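PDB 5J90: RagB/SusD domain protein from Flavobacterium johnsoniae, which binds chitin as a SusD homolog and probably captures chitin chains at the outer membrane as part of the system encoded by a polysaccharide utilization locus. Local coordinates for residues M267-E272 and G299-I304; S310-F315 and P390-N395. All coordinates share one frame; numbering follows the deposited sequence.

Contact 1. Residues M267-E272 and G299-I304; sequences MSADME and GVRTGI
Two backbone hydrogen bonds join M267-A269 to V300: V300 N donates to M267 O at 2.8 Å, and A269 N donates to V300 O, also at 2.8 Å. The second bond is bent, 139° at the hydrogen, and its donor lies well above the carbonyl plane. Together they make a single beta bridge between S268 and V300. A third bond uses a side chain as acceptor. The E272 chain is extended, with CG anti to the backbone N (chi1 -176°), and this carries OE1 to the backbone of G299. There G299 N donates to E272 OE1 over 2.8 Å. The bond is almost straight, 174° at the hydrogen, and the N-H meets the anti side of the carboxylate. The other oxygen, OE2, forms salt bridges with K276 and K298, so both carboxylate oxygens of this buried group have partners.

The bridge sits just where helix 269-277 begins. S268 is its N-cap: OG accepts from M271 N at 3.0 Å and also bonds to G62 O, while A269 N, in the first turn, is taken up by V300 O.

Among the remaining contacts, G299 CA lies 3.5 Å from S268 O in a CA-H...O contact. Beside it runs the extended M267 chain, SD 3.9 Å from G299 N. A269 CB rests 3.8 Å from R301 CA.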
loop_
_atom_site.group_PDB
_atom_site.type_symbol
_atom_site.label_atom_id
_atom_site.label_comp_id
_atom_site.label_asym_id
_atom_site.label_seq_id
_atom_site.Cartn_x
_atom_site.Cartn_y
_atom_site.Cartn_z
ATOM N N MET A 267 -8.488 -31.758 6.798
ATOM C CA MET A 267 -7.420 -31.491 5.845
ATOM C C MET A 267 -7.951 -30.630 4.696
ATOM O O MET A 267 -9.091 -30.803 4.256
ATOM C CB MET A 267 -6.915 -32.820 5.289
ATOM C CG MET A 267 -5.744 -32.713 4.327
ATOM S SD MET A 267 -5.392 -34.352 3.649
ATOM C CE MET A 267 -3.762 -34.082 2.961
ATOM N N SER A 268 -7.134 -29.697 4.209
ATOM C CA SER A 268 -7.533 -28.845 3.087
ATOM C C SER A 268 -7.132 -29.418 1.732
ATOM O O SER A 268 -6.241 -30.261 1.633
ATOM C CB SER A 268 -6.871 -27.474 3.217
ATOM O OG SER A 268 -5.482 -27.613 2.995
ATOM N N ALA A 269 -7.771 -28.914 0.680
ATOM C CA ALA A 269 -7.385 -29.268 -0.681
ATOM C C ALA A 269 -5.967 -28.816 -1.028
ATOM O O ALA A 269 -5.257 -29.517 -1.738
ATOM C CB ALA A 269 -8.380 -28.700 -1.679
ATOM N N ASP A 270 -5.541 -27.655 -0.535
ATOM C CA ASP A 270 -4.166 -27.217 -0.801
ATOM C C ASP A 270 -3.144 -28.162 -0.171
ATOM O O ASP A 270 -2.123 -28.487 -0.787
ATOM C CB ASP A 270 -3.924 -25.790 -0.292
ATOM C CG ASP A 270 -4.646 -24.739 -1.110
ATOM O OD1 ASP A 270 -4.421 -24.659 -2.338
ATOM O OD2 ASP A 270 -5.436 -23.986 -0.512
ATOM N N MET A 271 -3.406 -28.586 1.064
ATOM C CA MET A 271 -2.515 -29.528 1.722
ATOM C C MET A 271 -2.478 -30.862 0.971
ATOM O O MET A 271 -1.410 -31.449 0.820
ATOM C CB MET A 271 -2.904 -29.720 3.189
ATOM C CG MET A 271 -2.263 -28.706 4.123
ATOM S SD MET A 271 -0.544 -29.154 4.368
ATOM C CE MET A 271 0.065 -27.705 5.230
ATOM N N GLU A 272 -3.628 -31.321 0.485
ATOM C CA GLU A 272 -3.624 -32.560 -0.293
ATOM C C GLU A 272 -2.782 -32.389 -1.555
ATOM O O GLU A 272 -1.904 -33.191 -1.838
ATOM C CB GLU A 272 -5.041 -33.006 -0.666
ATOM C CG GLU A 272 -5.016 -34.348 -1.390
ATOM C CD GLU A 272 -6.356 -34.791 -1.962
ATOM O OE1 GLU A 272 -7.418 -34.493 -1.379
ATOM O OE2 GLU A 272 -6.333 -35.478 -3.010
ATOM N N GLY A 299 -8.449 -34.103 1.165
ATOM C CA GLY A 299 -8.706 -32.777 1.695
ATOM C C GLY A 299 -9.965 -32.165 1.124
ATOM O O GLY A 299 -10.490 -32.615 0.095
ATOM N N VAL A 300 -10.440 -31.124 1.799
ATOM C CA VAL A 300 -11.667 -30.429 1.449
ATOM C C VAL A 300 -11.331 -29.051 0.865
ATOM O O VAL A 300 -10.459 -28.338 1.384
ATOM C CB VAL A 300 -12.557 -30.274 2.690
ATOM C CG1 VAL A 300 -13.842 -29.543 2.342
ATOM C CG2 VAL A 300 -12.852 -31.647 3.296
ATOM N N ARG A 301 -12.016 -28.681 -0.214
ATOM C CA ARG A 301 -11.816 -27.387 -0.859
ATOM C C ARG A 301 -12.470 -26.288 -0.025
ATOM O O ARG A 301 -13.567 -26.463 0.501
ATOM C CB ARG A 301 -12.431 -27.419 -2.262
ATOM C CG ARG A 301 -12.252 -26.145 -3.064
ATOM C CD ARG A 301 -11.058 -26.238 -3.969
ATOM N NE ARG A 301 -10.871 -25.000 -4.717
ATOM C CZ ARG A 301 -11.024 -24.867 -6.031
ATOM N NH1 ARG A 301 -11.368 -25.908 -6.786
ATOM N NH2 ARG A 301 -10.817 -23.686 -6.596
ATOM N N THR A 302 -11.797 -25.143 0.100
ATOM C CA THR A 302 -12.392 -24.017 0.818
ATOM C C THR A 302 -13.045 -22.999 -0.126
ATOM O O THR A 302 -12.613 -22.824 -1.272
ATOM C CB THR A 302 -11.376 -23.313 1.761
ATOM O OG1 THR A 302 -12.082 -22.449 2.661
ATOM C CG2 THR A 302 -10.358 -22.497 0.972
ATOM N N GLY A 303 -14.095 -22.343 0.360
ATOM C CA GLY A 303 -14.834 -21.379 -0.433
ATOM C C GLY A 303 -15.758 -22.046 -1.435
ATOM O O GLY A 303 -15.780 -21.687 -2.614
ATOM N N ILE A 304 -16.537 -23.010 -0.954
ATOM C CA ILE A 304 -17.389 -23.805 -1.827
ATOM C C ILE A 304 -18.848 -23.759 -1.401
ATOM O O ILE A 304 -19.195 -23.263 -0.323
ATOM C CB ILE A 304 -16.939 -25.282 -1.846
ATOM C CG1 ILE A 304 -16.948 -25.862 -0.430
ATOM C CG2 ILE A 304 -15.555 -25.414 -2.471
ATOM C CD1 ILE A 304 -16.770 -27.376 -0.378
#

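Contact 2. Residues S310-F315 and P390-N395; sequences SDHQDF and PNFPEN
A type I beta turn, H312 to F315, and the residue before it, D311, meet the P390-N395 loop mainly through the ring of F392. D311 approaches the far end of this ring, its CG 3.4 Å from F392 CZ and its CB 3.7 Å from F392 CE2. The two side chains cross at about a right angle, with carboxylate and ring planes 45° apart. D311 OD2 also accepts from G308 N, which ties the carboxylate back to its own loop.

H312 reaches the same ring at its CD2 corner, with NE2 4.0 Å from F392 CD2. The ring planes are inclined at 38° and their centroids lie 5.4 Å apart, an oblique pairing. F392 has CG beside its backbone N (chi1 -55°), which turns the ring toward both residues of the opposing loop. Residue F392 leads into the 3-10 segment 393-395, where N395 N bonds back to F392 O.

Across the turn, which F315 N closes onto H312 O, H312 CD2 lies 3.6 Å above one face of the F315 ring, displaced toward its rim. F315 CZ in turn makes an apolar contact with P390 CD. The imidazole is held by D389, the residue just before P390: its OD2 bonds to both H312 NE2 and N395 ND2, coupling the two loops through one carboxylate oxygen. A water adds a polar link, donating to D311 O at 2.7 Å and accepting from N391 ND2.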
loop_
_atom_site.group_PDB
_atom_site.type_symbol
_atom_site.label_atom_id
_atom_site.label_comp_id
_atom_site.label_asym_id
_atom_site.label_seq_id
_atom_site.Cartn_x
_atom_site.Cartn_y
_atom_site.Cartn_z
ATOM N N SER A 310 -22.367 -33.869 5.847
ATOM C CA SER A 310 -21.963 -35.255 5.655
ATOM C C SER A 310 -21.235 -35.472 4.328
ATOM O O SER A 310 -20.545 -36.467 4.152
ATOM C CB SER A 310 -23.176 -36.189 5.760
ATOM O OG SER A 310 -24.105 -35.909 4.734
ATOM N N ASP A 311 -21.373 -34.526 3.401
ATOM C CA ASP A 311 -20.708 -34.640 2.109
ATOM C C ASP A 311 -19.184 -34.606 2.233
ATOM O O ASP A 311 -18.480 -35.175 1.403
ATOM C CB ASP A 311 -21.166 -33.532 1.154
ATOM C CG ASP A 311 -22.616 -33.680 0.731
ATOM O OD1 ASP A 311 -23.160 -34.801 0.831
ATOM O OD2 ASP A 311 -23.207 -32.670 0.292
ATOM N N HIS A 312 -18.676 -33.930 3.262
ATOM C CA HIS A 312 -17.226 -33.804 3.426
ATOM C C HIS A 312 -16.696 -34.130 4.821
ATOM O O HIS A 312 -15.479 -34.149 5.024
ATOM C CB HIS A 312 -16.755 -32.401 3.015
ATOM C CG HIS A 312 -17.017 -32.074 1.578
ATOM N ND1 HIS A 312 -18.148 -31.403 1.161
ATOM C CD2 HIS A 312 -16.314 -32.355 0.456
ATOM C CE1 HIS A 312 -18.118 -31.269 -0.153
ATOM N NE2 HIS A 312 -17.016 -31.839 -0.605
ATOM N N GLN A 313 -17.584 -34.396 5.779
ATOM C CA GLN A 313 -17.130 -34.582 7.159
ATOM C C GLN A 313 -16.235 -35.801 7.338
ATOM O O GLN A 313 -15.483 -35.884 8.310
ATOM C CB GLN A 313 -18.309 -34.668 8.125
ATOM C CG GLN A 313 -19.026 -36.007 8.088
ATOM C CD GLN A 313 -20.311 -35.983 8.878
ATOM O OE1 GLN A 313 -20.723 -34.941 9.381
ATOM N NE2 GLN A 313 -20.959 -37.140 8.991
ATOM N N ASP A 314 -16.334 -36.757 6.417
ATOM C CA ASP A 314 -15.546 -37.977 6.509
ATOM C C ASP A 314 -14.303 -37.966 5.624
ATOM O O ASP A 314 -13.662 -38.997 5.421
ATOM C CB ASP A 314 -16.419 -39.216 6.249
ATOM C CG ASP A 314 -17.352 -39.518 7.408
ATOM O OD1 ASP A 314 -17.017 -39.162 8.561
ATOM O OD2 ASP A 314 -18.424 -40.119 7.168
ATOM N N PHE A 315 -13.940 -36.783 5.127
ATOM C CA PHE A 315 -12.612 -36.587 4.539
ATOM C C PHE A 315 -11.557 -36.635 5.662
ATOM O O PHE A 315 -11.900 -36.837 6.832
ATOM C CB PHE A 315 -12.559 -35.246 3.788
ATOM C CG PHE A 315 -13.162 -35.291 2.397
ATOM C CD1 PHE A 315 -14.435 -35.806 2.183
ATOM C CD2 PHE A 315 -12.456 -34.802 1.306
ATOM C CE1 PHE A 315 -14.983 -35.841 0.912
ATOM C CE2 PHE A 315 -12.999 -34.836 0.028
ATOM C CZ PHE A 315 -14.270 -35.353 -0.166
ATOM N N PRO A 390 -14.262 -36.294 -5.259
ATOM C CA PRO A 390 -14.830 -37.394 -6.055
ATOM C C PRO A 390 -16.318 -37.252 -6.390
ATOM O O PRO A 390 -16.689 -37.400 -7.558
ATOM C CB PRO A 390 -14.579 -38.619 -5.173
ATOM C CG PRO A 390 -13.347 -38.265 -4.401
ATOM C CD PRO A 390 -13.504 -36.795 -4.098
ATOM N N ASN A 391 -17.152 -36.947 -5.402
ATOM C CA ASN A 391 -18.590 -36.835 -5.644
ATOM C C ASN A 391 -19.071 -35.437 -6.027
ATOM O O ASN A 391 -20.262 -35.232 -6.282
ATOM C CB ASN A 391 -19.378 -37.358 -4.441
ATOM C CG ASN A 391 -19.138 -38.830 -4.190
ATOM O OD1 ASN A 391 -18.870 -39.590 -5.118
ATOM N ND2 ASN A 391 -19.222 -39.238 -2.931
ATOM N N PHE A 392 -18.149 -34.478 -6.065
ATOM C CA PHE A 392 -18.485 -33.105 -6.432
ATOM C C PHE A 392 -17.388 -32.499 -7.300
ATOM O O PHE A 392 -16.625 -31.641 -6.846
ATOM C CB PHE A 392 -18.711 -32.258 -5.175
ATOM C CG PHE A 392 -19.750 -32.822 -4.251
ATOM C CD1 PHE A 392 -21.092 -32.537 -4.441
ATOM C CD2 PHE A 392 -19.386 -33.655 -3.202
ATOM C CE1 PHE A 392 -22.055 -33.064 -3.596
ATOM C CE2 PHE A 392 -20.345 -34.185 -2.354
ATOM C CZ PHE A 392 -21.681 -33.889 -2.553
ATOM N N PRO A 393 -17.299 -32.947 -8.557
ATOM C CA PRO A 393 -16.209 -32.553 -9.457
ATOM C C PRO A 393 -16.158 -31.053 -9.747
ATOM O O PRO A 393 -15.126 -30.576 -10.219
ATOM C CB PRO A 393 -16.493 -33.354 -10.739
ATOM C CG PRO A 393 -17.934 -33.752 -10.643
ATOM C CD PRO A 393 -18.210 -33.925 -9.183
ATOM N N GLU A 394 -17.236 -30.326 -9.463
ATOM C CA GLU A 394 -17.217 -28.878 -9.625
ATOM C C GLU A 394 -16.165 -28.243 -8.715
ATOM O O GLU A 394 -15.771 -27.100 -8.926
ATOM C CB GLU A 394 -18.600 -28.264 -9.364
ATOM C CG GLU A 394 -19.130 -28.423 -7.938
ATOM C CD GLU A 394 -20.030 -29.639 -7.761
ATOM O OE1 GLU A 394 -19.810 -30.662 -8.449
ATOM O OE2 GLU A 394 -20.963 -29.567 -6.931
ATOM N N ASN A 395 -15.702 -28.998 -7.720
ATOM C CA ASN A 395 -14.687 -28.504 -6.789
ATOM C C ASN A 395 -13.261 -28.880 -7.179
ATOM O O ASN A 395 -12.317 -28.562 -6.455
ATOM C CB ASN A 395 -14.984 -28.994 -5.372
ATOM C CG ASN A 395 -16.292 -28.453 -4.836
ATOM O OD1 ASN A 395 -16.724 -27.360 -5.208
ATOM N ND2 ASN A 395 -16.928 -29.213 -3.950
HETATM O O HOH W 1 -18.617 -36.918 -0.685
#

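The two contacts follow one another along the chain and their centres lie about 10 Å apart, on the same side of the molecule's centre. Contact 1 is buried, whereas contact 2 is farther out, about 28 Å from the chain centre against about 18 Å, and only partly buried. F315 packs directly onto contact 1: its CD2 is 3.2 Å from G299 O and its CB 3.6 Å from V300 CG2. A polar tie runs from R301 NH1 to N395 O at 2.8 Å, a probable hydrogen bond, and I304 CG2 also touches N395 OD1. Residues 299-304 thus bridge helix 269-277 to the 390-395 loop.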